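Local coordinates for Gp15 protein (Listeria phage PSA, PDB 6R5W) that serves as the homotrimeric receptor binding protein of the phage, probably attaching it to the Listeria cell surface, at residues Val63-Lys68 and Leu77-Ile82. Numbering follows the deposited sequence.
Sequences VTLTPK and LIARYI
V63 and A79 face each other as a hydrogen-bonded antiparallel pair, and their two backbone bonds fix the register of a β-hairpin, strand 72-84 running back along strand 61-65. V63 N donates to A79 O and A79 N to V63 O, both at 2.9 Å. T64 and I78 form a non-hydrogen-bonded pair; I78 O bonds to the S93 hydroxyl, while CA-H groups make weaker contacts, T64 CA lying 3.4 Å from L77 O. Further along the ladder changes. L65 N reaches L77 O at 2.7 Å, nearly straight at the hydrogen (176°) but from above the carbonyl plane. The reciprocal link is replaced by a water that donates to L65 O and accepts from L77 N, linking the two backbones where no direct second bond forms, just before the chain moves into P67.

Apolar contacts gather on the face shared by V63, L65, L77 and A79. With V63 CG1 anti to the carbonyl carbon (chi1 -64°), CG2 falls between backbone N and carbonyl carbon and meets A79 CB at 3.8 Å, whereas CG1 reaches the ring edge of Y81, 4.0 Å from CE1. That ring also makes edge-to-face contacts with F88 and F113. L65 CB and L77 CB touch at 3.7 Å. P67 CB extends the row to L77 CD1. T64 and I78 occupy the other face.

This chemistry implies a hairpin firmly zipped at V63-A79 and water-mediated at its L65-L77 end, with one face turned into the core of the C-terminal domain beyond the helical stalk.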
loop_
_atom_site.group_PDB
_atom_site.type_symbol
_atom_site.label_atom_id
_atom_site.label_comp_id
_atom_site.label_asym_id
_atom_site.label_seq_id
_atom_site.Cartn_x
_atom_site.Cartn_y
_atom_site.Cartn_z
ATOM N N VAL A 63 3.710 15.480 -11.034
ATOM C CA VAL A 63 3.503 16.825 -11.580
ATOM C C VAL A 63 4.838 17.526 -11.670
ATOM O O VAL A 63 5.706 17.342 -10.814
ATOM C CB VAL A 63 2.533 17.732 -10.745
ATOM C CG1 VAL A 63 1.208 17.187 -10.730
ATOM C CG2 VAL A 63 3.103 17.958 -9.310
ATOM N N THR A 64 5.033 18.349 -12.722
ATOM C CA THR A 64 6.235 19.142 -12.853
ATOM C C THR A 64 6.078 20.511 -12.194
ATOM O O THR A 64 5.014 21.111 -12.293
ATOM C CB THR A 64 6.584 19.370 -14.335
ATOM O OG1 THR A 64 6.956 18.149 -14.935
ATOM C CG2 THR A 64 7.720 20.339 -14.458
ATOM N N LEU A 65 7.103 20.961 -11.486
ATOM C CA LEU A 65 7.086 22.241 -10.800
ATOM C C LEU A 65 7.928 23.254 -11.569
ATOM O O LEU A 65 9.087 22.971 -11.939
ATOM C CB LEU A 65 7.666 22.119 -9.376
ATOM C CG LEU A 65 7.089 21.018 -8.498
ATOM C CD1 LEU A 65 7.791 21.128 -7.123
ATOM C CD2 LEU A 65 5.610 21.080 -8.358
ATOM N N THR A 66 7.427 24.452 -11.668
ATOM C CA THR A 66 8.090 25.563 -12.349
ATOM C C THR A 66 8.891 26.417 -11.357
ATOM O O THR A 66 8.332 26.881 -10.356
ATOM C CB THR A 66 7.050 26.439 -13.030
ATOM O OG1 THR A 66 6.307 25.655 -13.967
ATOM C CG2 THR A 66 7.746 27.598 -13.727
ATOM N N PRO A 67 10.164 26.654 -11.610
ATOM C CA PRO A 67 10.965 27.456 -10.675
ATOM C C PRO A 67 10.495 28.891 -10.655
ATOM O O PRO A 67 9.962 29.404 -11.643
ATOM C CB PRO A 67 12.399 27.346 -11.207
ATOM C CG PRO A 67 12.255 26.776 -12.566
ATOM C CD PRO A 67 10.982 26.080 -12.701
ATOM N N LYS A 68 10.650 29.515 -9.491
ATOM C CA LYS A 68 10.123 30.858 -9.255
ATOM C C LYS A 68 11.229 31.771 -8.760
ATOM O O LYS A 68 12.303 31.344 -8.318
ATOM C CB LYS A 68 8.992 30.884 -8.191
ATOM C CG LYS A 68 7.795 30.047 -8.528
ATOM C CD LYS A 68 6.869 29.871 -7.367
ATOM C CE LYS A 68 6.015 31.059 -7.114
ATOM N NZ LYS A 68 4.724 30.660 -6.453
ATOM N N LEU A 77 12.137 19.832 -11.872
ATOM C CA LEU A 77 11.501 19.790 -10.548
ATOM C C LEU A 77 10.243 18.970 -10.688
ATOM O O LEU A 77 9.332 19.361 -11.408
ATOM C CB LEU A 77 11.201 21.202 -10.044
ATOM C CG LEU A 77 12.439 22.073 -10.110
ATOM C CD1 LEU A 77 12.094 23.515 -9.507
ATOM C CD2 LEU A 77 13.623 21.583 -9.383
ATOM N N ILE A 78 10.222 17.787 -10.057
ATOM C CA ILE A 78 9.101 16.870 -10.186
ATOM C C ILE A 78 8.632 16.451 -8.805
ATOM O O ILE A 78 9.434 16.066 -7.956
ATOM C CB ILE A 78 9.478 15.645 -11.059
ATOM C CG1 ILE A 78 9.880 16.162 -12.455
ATOM C CG2 ILE A 78 8.305 14.684 -11.137
ATOM C CD1 ILE A 78 10.529 15.132 -13.348
ATOM N N ALA A 79 7.359 16.545 -8.584
ATOM C CA ALA A 79 6.728 15.977 -7.396
ATOM C C ALA A 79 5.994 14.701 -7.767
ATOM O O ALA A 79 5.049 14.713 -8.565
ATOM C CB ALA A 79 5.767 16.988 -6.757
ATOM N N ARG A 80 6.391 13.598 -7.145
ATOM C CA ARG A 80 5.721 12.324 -7.357
ATOM C C ARG A 80 4.888 12.017 -6.139
ATOM O O ARG A 80 5.271 12.370 -5.014
ATOM C CB ARG A 80 6.730 11.215 -7.583
ATOM C CG ARG A 80 7.559 11.482 -8.832
ATOM C CD ARG A 80 8.569 10.378 -9.151
ATOM N NE ARG A 80 9.326 10.729 -10.409
ATOM C CZ ARG A 80 10.480 11.382 -10.436
ATOM N NH1 ARG A 80 11.088 11.826 -9.317
ATOM N NH2 ARG A 80 11.088 11.610 -11.579
ATOM N N TYR A 81 3.731 11.427 -6.353
ATOM C CA TYR A 81 2.835 11.227 -5.210
ATOM C C TYR A 81 1.994 9.968 -5.344
ATOM O O TYR A 81 1.698 9.494 -6.452
ATOM C CB TYR A 81 1.944 12.439 -4.991
ATOM C CG TYR A 81 1.058 12.836 -6.159
ATOM C CD1 TYR A 81 1.556 13.650 -7.221
ATOM C CD2 TYR A 81 -0.264 12.447 -6.196
ATOM C CE1 TYR A 81 0.720 14.028 -8.274
ATOM C CE2 TYR A 81 -1.126 12.858 -7.246
ATOM C CZ TYR A 81 -0.616 13.611 -8.274
ATOM O OH TYR A 81 -1.454 13.954 -9.318
ATOM N N ILE A 82 1.637 9.431 -4.195
ATOM C CA ILE A 82 0.955 8.151 -4.100
ATOM C C ILE A 82 -0.267 8.298 -3.209
ATOM O O ILE A 82 -0.151 8.806 -2.092
ATOM C CB ILE A 82 1.876 7.082 -3.508
ATOM C CG1 ILE A 82 3.174 6.962 -4.290
ATOM C CG2 ILE A 82 1.172 5.688 -3.495
ATOM C CD1 ILE A 82 4.301 6.043 -3.552
HETATM O O HOH W 1 11.127 22.120 -13.520
#